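Local coordinates for protein glucose-6-phosphate isomerase (Thermus thermophilus, PDB 1ZZG) that probably catalyses the reversible interconversion of glucose 6-phosphate and fructose 6-phosphate, a step shared by glycolysis and gluconeogenesis, at residues D68-G73 with R111-R116; T118-V123 with A137-W142; V156-P161 with G195-A200; P165-A170 with A177-K182; F188-P193 with W376-L381. All blocks are in the same frame, centred on the assembly; numbering follows the deposited sequence.

Interaction 1 (D68-G73 with R111-R116); sequences DFVLIG and RTLDPR
Leu113 sets its two methyl branches against two residues of strand 68-72 that point the same way, Asp68 and Val70. Its CD2 lies 3.4 Å from OD1 and 3.6 Å from CG of Asp68, so this methyl rests against the carboxylate. CD1 turns to the other residue and stops 3.5 Å from CG2 of Val70. The long directions of the side chains cross obliquely in both pairs, and the fork of the leucine straddles the two strand positions. With CG beside the backbone N and anti to the carbonyl carbon (chi1 -64°), and with chi2 extended, the torsions bring this fork to the sheet.

Leu113 is the first residue to leave helical geometry after helix 103-112, which connects strand 94-98 to strand 118-124. Strand 68-72 runs between those two in a five-stranded parallel sheet of order 2-1-3-4-5, the order of flavodoxin-like folds, so the contact ties this connection to the strand it passes.

The carboxylate of Asp68 has stronger partners beyond the leucine: OD2 forms a salt bridge with Arg94, and OD1 is hydrogen-bonded to His96 NE2. A water adds a polar link between the segments, donating to Asp68 OD2 (2.8 Å) and accepting from the backbone N of Asp114 (2.8 Å). Asp114 turns its own side chain away, where OD1 accepts from the N of Arg116 at 3.0 Å in an Asx turn; the donor comes from above the carboxylate plane, 44° out of it.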
# COMPACT_ATOMS: atom_id res chain seq x y z
N ASP A 68 -5.30 14.26 18.76
CA ASP A 68 -4.74 14.11 17.43
C ASP A 68 -3.22 14.15 17.50
O ASP A 68 -2.64 15.07 18.06
CB ASP A 68 -5.27 15.21 16.50
CG ASP A 68 -6.75 15.06 16.20
OD1 ASP A 68 -7.10 14.36 15.23
OD2 ASP A 68 -7.58 15.63 16.95
N PHE A 69 -2.59 13.12 16.95
CA PHE A 69 -1.13 13.00 16.94
C PHE A 69 -0.65 13.14 15.50
O PHE A 69 -0.91 12.27 14.67
CB PHE A 69 -0.74 11.62 17.48
CG PHE A 69 0.72 11.45 17.75
CD1 PHE A 69 1.21 11.49 19.06
CD2 PHE A 69 1.62 11.23 16.71
CE1 PHE A 69 2.57 11.31 19.32
CE2 PHE A 69 2.97 11.05 16.96
CZ PHE A 69 3.45 11.09 18.27
N VAL A 70 0.03 14.24 15.19
CA VAL A 70 0.53 14.46 13.84
C VAL A 70 2.02 14.09 13.77
O VAL A 70 2.87 14.80 14.32
CB VAL A 70 0.37 15.95 13.40
CG1 VAL A 70 1.01 16.17 12.03
CG2 VAL A 70 -1.12 16.32 13.37
N LEU A 71 2.32 12.98 13.11
CA LEU A 71 3.71 12.56 12.99
C LEU A 71 4.30 13.07 11.69
O LEU A 71 3.90 12.64 10.61
CB LEU A 71 3.82 11.03 13.05
CG LEU A 71 5.19 10.43 13.40
CD1 LEU A 71 5.03 8.91 13.54
CD2 LEU A 71 6.23 10.77 12.33
N ILE A 72 5.23 14.02 11.78
CA ILE A 72 5.87 14.55 10.59
C ILE A 72 7.17 13.77 10.42
O ILE A 72 8.15 13.99 11.15
CB ILE A 72 6.19 16.07 10.74
CG1 ILE A 72 4.92 16.84 11.12
CG2 ILE A 72 6.75 16.59 9.42
CD1 ILE A 72 5.07 18.36 11.16
N GLY A 73 7.16 12.83 9.48
CA GLY A 73 8.34 12.01 9.26
C GLY A 73 8.15 11.18 8.01
O GLY A 73 7.02 10.98 7.55
N ARG A 111 -6.83 22.97 8.51
CA ARG A 111 -8.18 23.51 8.60
C ARG A 111 -9.18 22.67 9.40
O ARG A 111 -10.24 23.17 9.77
CB ARG A 111 -8.73 23.75 7.20
CG ARG A 111 -8.01 24.86 6.46
CD ARG A 111 -8.29 24.85 4.97
NE ARG A 111 -7.64 25.98 4.32
CZ ARG A 111 -7.50 26.12 3.00
NH1 ARG A 111 -7.95 25.19 2.18
NH2 ARG A 111 -6.88 27.19 2.52
N THR A 112 -8.85 21.41 9.68
CA THR A 112 -9.78 20.56 10.43
C THR A 112 -9.34 20.17 11.84
O THR A 112 -10.17 19.81 12.67
CB THR A 112 -10.11 19.28 9.64
OG1 THR A 112 -8.90 18.59 9.31
CG2 THR A 112 -10.86 19.62 8.35
N LEU A 113 -8.04 20.23 12.11
CA LEU A 113 -7.55 19.86 13.43
C LEU A 113 -7.68 21.01 14.43
O LEU A 113 -7.54 22.18 14.07
CB LEU A 113 -6.07 19.44 13.37
CG LEU A 113 -5.66 18.19 12.58
CD1 LEU A 113 -4.14 18.03 12.66
CD2 LEU A 113 -6.35 16.97 13.15
N ASP A 114 -7.96 20.67 15.68
CA ASP A 114 -8.06 21.67 16.74
C ASP A 114 -6.66 21.75 17.34
O ASP A 114 -6.19 20.80 17.96
CB ASP A 114 -9.05 21.22 17.82
CG ASP A 114 -9.20 22.26 18.93
OD1 ASP A 114 -8.33 23.14 19.06
OD2 ASP A 114 -10.20 22.18 19.67
N PRO A 115 -5.97 22.89 17.16
CA PRO A 115 -4.61 23.06 17.70
C PRO A 115 -4.49 22.66 19.17
O PRO A 115 -3.52 22.02 19.57
CB PRO A 115 -4.34 24.54 17.48
CG PRO A 115 -5.10 24.85 16.25
CD PRO A 115 -6.41 24.12 16.47
N ARG A 116 -5.49 23.03 19.96
CA ARG A 116 -5.48 22.72 21.39
C ARG A 116 -5.47 21.23 21.70
O ARG A 116 -5.07 20.83 22.80
CB ARG A 116 -6.68 23.36 22.07
CG ARG A 116 -6.85 24.85 21.82
CD ARG A 116 -7.70 25.45 22.93
NE ARG A 116 -6.95 25.49 24.19
CZ ARG A 116 -7.49 25.36 25.40
NH1 ARG A 116 -8.80 25.18 25.54
NH2 ARG A 116 -6.71 25.42 26.47
O HOH W 1 -8.89 18.12 16.51

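Interaction 2 (T118-V123 with A137-W142); sequences TLVNAV and AVFLKW
Val120 on strand 118-124 and Phe139 on helix 130-147 mark the closest backbone approach, with their CA atoms 8.0 Å apart. No hydrogen bond joins the two segments. The strand offers Thr118 and Val120, two positions apart and both directed at the helix; the helix answers with Phe139 and Trp142, three positions apart and so nearly one turn along. Between Ala137 O and Lys141 N the helical bond measures 3.3 Å.

Each strand side chain meets one aromatic ring. Val120 brings CG2 to 4.0 Å from CD2 of Phe139, approaching the ring at a slant. Thr118 and Trp142 cross at about a right angle, and the threonine comes to the indole at its edge: OG1 lies close to the ring plane, 3.9 Å from CH2, while CG2 is 4.2 Å from CZ3. With CG anti to the backbone N (chi1 -175°), Trp142 extends its six-membered ring toward the start of the strand.

The contact packs the helix of a beta-alpha-beta crossover on its own first strand: strand 118-124 leads through helix 130-147 into the neighbouring parallel strand 155-159. Elsewhere on the helix, Ala137 and Leu140 pack on Val325 of the second subunit, and Val138 and Lys141 on Pro323 of that chain.

The polar ends at the interface are engaged elsewhere. Thr118 OG1 is hydrogen-bonded to Asp114 O, and Trp142 NE1 to Leu110 O; these bonds tie both side chains to the chain around helix 103-112 and limit how far the indole can turn.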
# COMPACT_ATOMS: atom_id res chain seq x y z
N THR A 118 -4.05 18.98 19.46
CA THR A 118 -3.05 18.40 18.58
C THR A 118 -1.62 18.39 19.11
O THR A 118 -1.13 19.39 19.63
CB THR A 118 -3.04 19.13 17.21
OG1 THR A 118 -4.35 19.12 16.64
CG2 THR A 118 -2.06 18.47 16.25
N LEU A 119 -0.96 17.24 18.99
CA LEU A 119 0.43 17.11 19.38
C LEU A 119 1.20 16.81 18.10
O LEU A 119 0.82 15.92 17.34
CB LEU A 119 0.64 15.96 20.37
CG LEU A 119 2.12 15.72 20.70
CD1 LEU A 119 2.72 16.96 21.36
CD2 LEU A 119 2.26 14.52 21.61
N VAL A 120 2.26 17.57 17.85
CA VAL A 120 3.06 17.37 16.66
C VAL A 120 4.39 16.71 17.04
O VAL A 120 5.07 17.16 17.97
CB VAL A 120 3.34 18.71 15.94
CG1 VAL A 120 4.13 18.47 14.67
CG2 VAL A 120 2.01 19.40 15.62
N ASN A 121 4.74 15.64 16.34
CA ASN A 121 5.97 14.91 16.60
C ASN A 121 6.84 14.92 15.35
O ASN A 121 6.54 14.24 14.37
CB ASN A 121 5.62 13.46 16.99
CG ASN A 121 6.85 12.60 17.28
OD1 ASN A 121 6.77 11.37 17.25
ND2 ASN A 121 7.99 13.24 17.57
N ALA A 122 7.92 15.71 15.39
CA ALA A 122 8.84 15.79 14.26
C ALA A 122 9.88 14.70 14.43
O ALA A 122 10.67 14.72 15.38
CB ALA A 122 9.50 17.15 14.22
N VAL A 123 9.89 13.74 13.51
CA VAL A 123 10.80 12.61 13.58
C VAL A 123 11.77 12.54 12.40
O VAL A 123 11.36 12.49 11.24
CB VAL A 123 10.02 11.28 13.62
CG1 VAL A 123 10.96 10.14 14.00
CG2 VAL A 123 8.86 11.39 14.61
N ALA A 137 8.05 23.28 9.24
CA ALA A 137 7.99 24.73 9.08
C ALA A 137 6.54 25.17 9.04
O ALA A 137 6.13 26.09 9.75
CB ALA A 137 8.70 25.14 7.79
N VAL A 138 5.76 24.49 8.20
CA VAL A 138 4.35 24.79 8.04
C VAL A 138 3.57 24.63 9.34
O VAL A 138 2.82 25.52 9.73
CB VAL A 138 3.72 23.89 6.95
CG1 VAL A 138 2.23 24.14 6.87
CG2 VAL A 138 4.37 24.18 5.60
N PHE A 139 3.74 23.50 10.03
CA PHE A 139 3.01 23.32 11.28
C PHE A 139 3.47 24.27 12.38
O PHE A 139 2.67 24.68 13.21
CB PHE A 139 3.09 21.87 11.77
CG PHE A 139 1.93 21.02 11.32
CD1 PHE A 139 1.92 20.41 10.07
CD2 PHE A 139 0.80 20.89 12.13
CE1 PHE A 139 0.82 19.69 9.64
CE2 PHE A 139 -0.31 20.17 11.70
CZ PHE A 139 -0.31 19.57 10.45
N LEU A 140 4.75 24.63 12.39
CA LEU A 140 5.25 25.55 13.41
C LEU A 140 4.48 26.86 13.36
O LEU A 140 4.03 27.36 14.39
CB LEU A 140 6.74 25.79 13.20
CG LEU A 140 7.67 25.01 14.13
CD1 LEU A 140 9.11 25.31 13.77
CD2 LEU A 140 7.39 25.40 15.57
N LYS A 141 4.32 27.42 12.16
CA LYS A 141 3.58 28.66 11.96
C LYS A 141 2.17 28.51 12.52
O LYS A 141 1.66 29.38 13.24
CB LYS A 141 3.53 28.99 10.46
CG LYS A 141 2.78 30.26 10.08
CD LYS A 141 2.57 30.38 8.58
CE LYS A 141 1.70 31.59 8.21
NZ LYS A 141 2.30 32.89 8.62
N TRP A 142 1.55 27.38 12.20
CA TRP A 142 0.20 27.05 12.62
C TRP A 142 0.09 26.99 14.15
O TRP A 142 -0.79 27.60 14.75
CB TRP A 142 -0.19 25.71 12.00
CG TRP A 142 -1.59 25.25 12.22
CD1 TRP A 142 -2.73 25.74 11.62
CD2 TRP A 142 -2.01 24.16 13.04
NE1 TRP A 142 -3.82 25.00 12.01
CE2 TRP A 142 -3.41 24.03 12.89
CE3 TRP A 142 -1.33 23.28 13.89
CZ2 TRP A 142 -4.15 23.04 13.55
CZ3 TRP A 142 -2.06 22.30 14.55
CH2 TRP A 142 -3.46 22.19 14.38

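Interaction 3 (V156-P161 with G195-A200); sequences VVTTDP and GLLPLA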
# COMPACT_ATOMS: atom_id res chain seq x y z
N VAL A 156 6.91 17.90 19.94
CA VAL A 156 7.88 17.00 20.53
C VAL A 156 8.78 16.49 19.40
O VAL A 156 8.30 16.17 18.31
CB VAL A 156 7.18 15.83 21.26
CG1 VAL A 156 6.23 15.11 20.32
CG2 VAL A 156 8.22 14.87 21.83
N VAL A 157 10.07 16.41 19.67
CA VAL A 157 11.03 15.97 18.65
C VAL A 157 11.69 14.62 18.94
O VAL A 157 12.01 14.30 20.09
CB VAL A 157 12.14 17.04 18.48
CG1 VAL A 157 13.14 16.61 17.42
CG2 VAL A 157 11.51 18.36 18.09
N THR A 158 11.89 13.83 17.89
CA THR A 158 12.54 12.53 18.00
C THR A 158 13.66 12.57 16.96
O THR A 158 13.40 12.57 15.76
CB THR A 158 11.56 11.38 17.66
OG1 THR A 158 10.48 11.38 18.61
CG2 THR A 158 12.27 10.04 17.69
N THR A 159 14.91 12.62 17.43
CA THR A 159 16.05 12.72 16.53
C THR A 159 17.35 12.26 17.22
O THR A 159 17.34 11.88 18.39
CB THR A 159 16.21 14.19 16.06
OG1 THR A 159 17.16 14.28 14.99
CG2 THR A 159 16.68 15.07 17.22
N ASP A 160 18.46 12.29 16.49
CA ASP A 160 19.75 11.89 17.05
C ASP A 160 19.95 12.64 18.37
O ASP A 160 19.54 13.79 18.51
CB ASP A 160 20.89 12.25 16.10
CG ASP A 160 22.23 11.73 16.57
OD1 ASP A 160 22.58 10.58 16.22
OD2 ASP A 160 22.93 12.46 17.32
N PRO A 161 20.60 12.00 19.35
CA PRO A 161 20.81 12.69 20.63
C PRO A 161 21.73 13.91 20.59
O PRO A 161 21.63 14.80 21.44
CB PRO A 161 21.37 11.58 21.52
CG PRO A 161 22.14 10.72 20.55
CD PRO A 161 21.20 10.65 19.37
N GLY A 195 8.87 4.56 17.19
CA GLY A 195 7.62 3.83 17.24
C GLY A 195 7.00 3.81 18.63
O GLY A 195 5.77 3.80 18.77
N LEU A 196 7.83 3.83 19.67
CA LEU A 196 7.31 3.78 21.04
C LEU A 196 6.46 4.99 21.43
O LEU A 196 5.42 4.83 22.06
CB LEU A 196 8.45 3.62 22.04
CG LEU A 196 9.27 2.34 21.84
CD1 LEU A 196 10.36 2.27 22.87
CD2 LEU A 196 8.35 1.12 21.92
N LEU A 197 6.90 6.19 21.04
CA LEU A 197 6.15 7.39 21.38
C LEU A 197 4.73 7.36 20.80
O LEU A 197 3.75 7.48 21.54
CB LEU A 197 6.90 8.65 20.91
CG LEU A 197 6.21 9.96 21.31
CD1 LEU A 197 6.05 10.01 22.84
CD2 LEU A 197 7.03 11.15 20.82
N PRO A 198 4.60 7.23 19.47
CA PRO A 198 3.22 7.19 18.95
C PRO A 198 2.42 6.03 19.53
O PRO A 198 1.24 6.18 19.81
CB PRO A 198 3.42 7.09 17.43
CG PRO A 198 4.81 6.51 17.28
CD PRO A 198 5.58 7.22 18.37
N LEU A 199 3.06 4.88 19.73
CA LEU A 199 2.35 3.73 20.29
C LEU A 199 1.84 4.00 21.70
O LEU A 199 0.79 3.49 22.10
CB LEU A 199 3.24 2.48 20.31
CG LEU A 199 3.17 1.60 19.06
CD1 LEU A 199 4.10 0.41 19.26
CD2 LEU A 199 1.73 1.13 18.83
N ALA A 200 2.59 4.80 22.45
CA ALA A 200 2.17 5.14 23.81
C ALA A 200 0.83 5.86 23.73
O ALA A 200 -0.12 5.50 24.41
CB ALA A 200 3.22 6.02 24.49
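Leu197 holds its CG anti to the backbone N (chi1 -176°), and with chi2 at 57° CD2 is the branch that extends the chain to strand 155-159. That single methyl makes every close contact. Val156 receives it with both branches: CG2, anti to its own backbone N, lies 4.0 Å from Leu197 CD2, and CG1, held between the backbone N and the carbonyl carbon (chi1 55°), lies 4.1 Å from the same atom. The two side chains reach toward each other tip to tip, with the leucine methyl in the fork of the valine.

Thr158, two residues further along, slides past Leu197 in the opposite direction, its OG1 4.1 Å from CD2. Because CD2 is a methyl, this is van der Waals contact. The hydroxyl oxygen has a polar partner of its own, being hydrogen-bonded to Asn121 ND2 on the adjacent strand. Phe178 and Tyr59 also pack on both Leu197 and Val156.

The helix is kinked just after Leu197, because the N of Pro198 makes no bond to the preceding turn. Regular bonding resumes with Leu199 N to Gly195 O at 3.1 Å. The arrangement is that of an alpha/beta layered domain: helix 193-201 lies on one face of the five-stranded parallel sheet, and its Leu197 packs on strand 155-159, in keeping with the SIS fold of the phosphoglucose isomerase family.

Interaction 4 (P165-A170 with A177-K182); sequences PLRAFA and AFAIPK
Arg167 and Ala170 of helix 165-173 pack against Ala177 to Ala179 of strand 176-179, a partly buried helix-on-strand contact within a beta-alpha-beta unit that began at strand 155-159. The segment axes approach to 9.9 Å, at 144° between their N-to-C directions, as expected when a helix returns the chain to the next parallel strand. Close to the connection, the contact is small: CB of Ala170 lies 4.1 Å from CB of Ala177.

Arg167 makes the rest. Its CG is anti to the backbone N, and bends at chi2 (54°) and chi3 (56°) fold the chain back so that the guanidinium reaches the strand, with Ala179 CA at its edge. There NH1 lies 3.6 Å from Ala177 CB, and NH2 is 3.3 Å from Phe178 O. NH2 donates at 2.9 Å to a water at the guanidinium edge, in its plane, and that water gives a weak bond to Ala177 O. At the end of strand 155-159, NE bonds to Asp160 O and NH2 to Thr159 O.

A leucine in place of Arg167 would probably leave the carbonyls of Asp160 and Thr159 without these donors and open a gap over Ala177. The guanidinium works here through directed N-H groups on neutral main-chain carbonyls, whose oxygens are likely to stabilise its positive charge: the clear bonds join the helix to the end of strand 155-159, whereas the link to strand 176-179 is a water and packing.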
# COMPACT_ATOMS: atom_id res chain seq x y z
N PRO A 165 20.00 19.50 12.83
CA PRO A 165 19.25 20.73 13.12
C PRO A 165 18.04 20.56 14.04
O PRO A 165 17.69 21.48 14.78
CB PRO A 165 18.88 21.25 11.73
CG PRO A 165 18.84 20.02 10.89
CD PRO A 165 20.03 19.23 11.38
N LEU A 166 17.41 19.39 14.02
CA LEU A 166 16.25 19.15 14.87
C LEU A 166 16.67 19.09 16.34
O LEU A 166 15.96 19.58 17.22
CB LEU A 166 15.55 17.83 14.51
CG LEU A 166 14.51 17.86 13.39
CD1 LEU A 166 13.79 16.53 13.37
CD2 LEU A 166 13.52 19.00 13.63
N ARG A 167 17.81 18.47 16.60
CA ARG A 167 18.32 18.38 17.96
C ARG A 167 18.63 19.78 18.47
O ARG A 167 18.26 20.15 19.59
CB ARG A 167 19.58 17.52 17.99
CG ARG A 167 20.29 17.47 19.35
CD ARG A 167 19.36 17.04 20.47
NE ARG A 167 18.72 15.75 20.21
CZ ARG A 167 17.96 15.11 21.10
NH1 ARG A 167 17.75 15.63 22.30
NH2 ARG A 167 17.41 13.94 20.78
N ALA A 168 19.29 20.58 17.63
CA ALA A 168 19.65 21.94 18.00
C ALA A 168 18.41 22.79 18.24
O ALA A 168 18.35 23.57 19.20
CB ALA A 168 20.51 22.56 16.91
N PHE A 169 17.41 22.63 17.37
CA PHE A 169 16.16 23.38 17.47
C PHE A 169 15.40 23.04 18.75
O PHE A 169 14.82 23.92 19.39
CB PHE A 169 15.26 23.06 16.27
CG PHE A 169 13.98 23.85 16.25
CD1 PHE A 169 14.01 25.23 16.05
CD2 PHE A 169 12.76 23.23 16.44
CE1 PHE A 169 12.83 25.98 16.05
CE2 PHE A 169 11.57 23.96 16.44
CZ PHE A 169 11.61 25.34 16.24
N ALA A 170 15.39 21.76 19.11
CA ALA A 170 14.70 21.32 20.31
C ALA A 170 15.36 21.91 21.56
O ALA A 170 14.68 22.33 22.49
CB ALA A 170 14.70 19.79 20.38
N ALA A 177 12.26 16.15 23.84
CA ALA A 177 12.91 15.44 22.75
C ALA A 177 13.29 14.02 23.16
O ALA A 177 13.69 13.76 24.29
CB ALA A 177 14.15 16.20 22.30
N PHE A 178 13.12 13.11 22.21
CA PHE A 178 13.45 11.72 22.43
C PHE A 178 14.58 11.41 21.47
O PHE A 178 14.73 12.06 20.44
CB PHE A 178 12.23 10.84 22.15
CG PHE A 178 11.21 10.88 23.25
CD1 PHE A 178 11.39 10.14 24.41
CD2 PHE A 178 10.06 11.66 23.13
CE1 PHE A 178 10.45 10.17 25.44
CE2 PHE A 178 9.11 11.70 24.14
CZ PHE A 178 9.30 10.95 25.30
N ALA A 179 15.38 10.40 21.80
CA ALA A 179 16.53 10.06 20.99
C ALA A 179 16.47 8.80 20.15
O ALA A 179 15.96 7.76 20.57
CB ALA A 179 17.77 9.99 21.89
N ILE A 180 16.99 8.91 18.93
CA ILE A 180 17.12 7.77 18.05
C ILE A 180 18.61 7.49 18.27
O ILE A 180 19.46 8.33 17.96
CB ILE A 180 16.89 8.13 16.58
CG1 ILE A 180 15.42 8.50 16.36
CG2 ILE A 180 17.27 6.94 15.69
CD1 ILE A 180 15.12 8.97 14.93
N PRO A 181 18.94 6.32 18.83
CA PRO A 181 20.34 5.97 19.08
C PRO A 181 21.23 6.13 17.85
O PRO A 181 20.83 5.80 16.73
CB PRO A 181 20.26 4.52 19.55
CG PRO A 181 18.92 4.45 20.20
CD PRO A 181 18.05 5.22 19.25
N LYS A 182 22.44 6.63 18.07
CA LYS A 182 23.40 6.82 16.99
C LYS A 182 23.56 5.56 16.14
O LYS A 182 23.57 5.63 14.91
CB LYS A 182 24.75 7.22 17.58
CG LYS A 182 25.83 7.46 16.54
CD LYS A 182 27.17 7.77 17.19
CE LYS A 182 28.24 8.02 16.13
NZ LYS A 182 29.58 8.22 16.74
O HOH W 2 16.34 13.26 23.38

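Interaction 5 (F188-P193 with W376-L381); sequences FSALSP and WLMQHL
Met378 of helix 371-391 reaches the loop at Ala190 with its last atom. Its CB points toward the loop but stays 6.0 Å from Ala190 CB. CG, beside the backbone N with chi2 extended, comes no nearer, 6.1 Å from the same CB. SD closes the gap to 5.0 Å, and a bend at chi3 (76°) then turns CE inward, to 3.7 Å from Ala190 CB. The methyl-to-methyl touch is purely apolar, and Trp260 packs against the same methionine.

One residue on, Gln379 bends at chi2 (78°), which brings OE1 to the loop. OE1 lies 3.8 Å from CD1 of Leu191, the two side chains meeting at a slant. The other end of the amide is taken up elsewhere: NE2 is hydrogen-bonded to Asn217 OD1 and to Trp43 O, which fixes which way round the amide sits.

Ala190 and Leu191 are the two central residues of a type I turn from Ser189 to Ser192, and both project at the helix. Ser189 O closes the turn, accepting from Ser192 N at 3.0 Å and from Ser192 OG at 2.8 Å, the latter on a lone pair in the carbonyl plane. Ser192 is also the N-cap of helix 193-201, its OG bonded to Val194 N.

The chemistry divides the work: hydrogen bonds within the loop give the turn its shape, whereas its hold on helix 371-391 rests on one methyl meeting another, Ala190 against Met378, and on a Leu191 methyl meeting the Gln379 amide oxygen, so the tie between these distant parts of the chain is one of packing.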
# COMPACT_ATOMS: atom_id res chain seq x y z
N PHE A 188 15.66 0.71 10.70
CA PHE A 188 15.79 -0.25 11.80
C PHE A 188 15.38 0.41 13.12
O PHE A 188 15.67 -0.11 14.20
CB PHE A 188 17.25 -0.71 11.93
CG PHE A 188 17.70 -1.65 10.85
CD1 PHE A 188 17.59 -3.03 11.02
CD2 PHE A 188 18.24 -1.16 9.67
CE1 PHE A 188 18.02 -3.90 10.02
CE2 PHE A 188 18.67 -2.03 8.66
CZ PHE A 188 18.56 -3.40 8.84
N SER A 189 14.70 1.55 13.03
CA SER A 189 14.33 2.31 14.23
C SER A 189 12.93 2.13 14.82
O SER A 189 12.58 2.85 15.74
CB SER A 189 14.51 3.81 13.95
OG SER A 189 13.43 4.31 13.17
N ALA A 190 12.15 1.18 14.31
CA ALA A 190 10.79 1.00 14.81
C ALA A 190 10.62 0.82 16.32
O ALA A 190 9.65 1.30 16.89
CB ALA A 190 10.12 -0.16 14.09
N LEU A 191 11.56 0.14 16.97
CA LEU A 191 11.43 -0.09 18.39
C LEU A 191 12.14 0.94 19.27
O LEU A 191 12.32 0.73 20.47
CB LEU A 191 11.89 -1.52 18.74
CG LEU A 191 11.17 -2.60 17.89
CD1 LEU A 191 11.52 -4.00 18.40
CD2 LEU A 191 9.67 -2.38 17.96
N SER A 192 12.54 2.05 18.67
CA SER A 192 13.15 3.15 19.42
C SER A 192 11.96 4.08 19.67
O SER A 192 10.82 3.72 19.36
CB SER A 192 14.22 3.86 18.58
OG SER A 192 13.65 4.67 17.57
N PRO A 193 12.19 5.28 20.24
CA PRO A 193 11.04 6.16 20.47
C PRO A 193 10.26 6.46 19.18
O PRO A 193 9.10 6.88 19.24
CB PRO A 193 11.67 7.40 21.10
CG PRO A 193 12.80 6.80 21.90
CD PRO A 193 13.39 5.80 20.92
N TRP A 376 8.02 -9.61 17.82
CA TRP A 376 8.84 -10.77 17.52
C TRP A 376 9.06 -10.82 16.00
O TRP A 376 10.19 -10.91 15.53
CB TRP A 376 8.13 -12.05 18.00
CG TRP A 376 8.97 -13.30 17.94
CD1 TRP A 376 9.88 -13.64 16.97
CD2 TRP A 376 8.94 -14.40 18.87
NE1 TRP A 376 10.41 -14.88 17.24
CE2 TRP A 376 9.86 -15.37 18.40
CE3 TRP A 376 8.23 -14.65 20.05
CZ2 TRP A 376 10.08 -16.58 19.07
CZ3 TRP A 376 8.46 -15.86 20.72
CH2 TRP A 376 9.38 -16.80 20.23
N LEU A 377 7.97 -10.75 15.24
CA LEU A 377 8.07 -10.79 13.77
C LEU A 377 8.97 -9.70 13.19
O LEU A 377 9.85 -9.97 12.37
CB LEU A 377 6.68 -10.71 13.14
CG LEU A 377 6.64 -10.66 11.61
CD1 LEU A 377 7.38 -11.86 11.02
CD2 LEU A 377 5.19 -10.64 11.14
N MET A 378 8.75 -8.46 13.60
CA MET A 378 9.56 -7.35 13.11
C MET A 378 11.05 -7.51 13.42
O MET A 378 11.90 -7.30 12.55
CB MET A 378 9.03 -6.03 13.67
CG MET A 378 7.66 -5.65 13.12
SD MET A 378 6.99 -4.11 13.81
CE MET A 378 7.97 -2.90 12.90
N GLN A 379 11.36 -7.87 14.66
CA GLN A 379 12.76 -8.04 15.05
C GLN A 379 13.36 -9.23 14.28
O GLN A 379 14.54 -9.22 13.92
CB GLN A 379 12.88 -8.29 16.56
CG GLN A 379 14.32 -8.31 17.07
CD GLN A 379 14.92 -6.92 17.21
OE1 GLN A 379 14.35 -5.94 16.75
NE2 GLN A 379 16.09 -6.83 17.85
N HIS A 380 12.54 -10.25 14.06
CA HIS A 380 12.96 -11.45 13.32
C HIS A 380 13.37 -11.06 11.90
O HIS A 380 14.39 -11.53 11.39
CB HIS A 380 11.80 -12.45 13.25
CG HIS A 380 12.00 -13.56 12.26
ND1 HIS A 380 12.22 -14.87 12.65
CD2 HIS A 380 12.01 -13.56 10.91
CE1 HIS A 380 12.36 -15.62 11.57
NE2 HIS A 380 12.23 -14.86 10.50
N LEU A 381 12.57 -10.21 11.27
CA LEU A 381 12.85 -9.77 9.91
C LEU A 381 14.09 -8.89 9.83
O LEU A 381 14.83 -8.94 8.84
CB LEU A 381 11.64 -9.05 9.32
CG LEU A 381 10.46 -10.01 9.11
CD1 LEU A 381 9.19 -9.24 8.80
CD2 LEU A 381 10.80 -10.99 7.99

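In the fold
Interactions 1 to 4 all reach the five-stranded parallel sheet, and they follow one another along it. Strands 68-72, 118-124, 155-159 and 176-179 are successive neighbours, so interactions 1 and 2 (centres 8 Å apart), 2 and 3 (14 Å) and 3 and 4 (10 Å) are joined by main-chain bonds such as Val120 O to Val156 N, 2.8 Å. Interaction 4 is nested in the chain loop closed by interaction 3. Interaction 5, about 26 Å from interactions 1 and 2 between centres, crosses interaction 3 along the chain and links this sheet's domain to the helix following strand 360-366 of the mixed sheet, joining the two halves of the subunit.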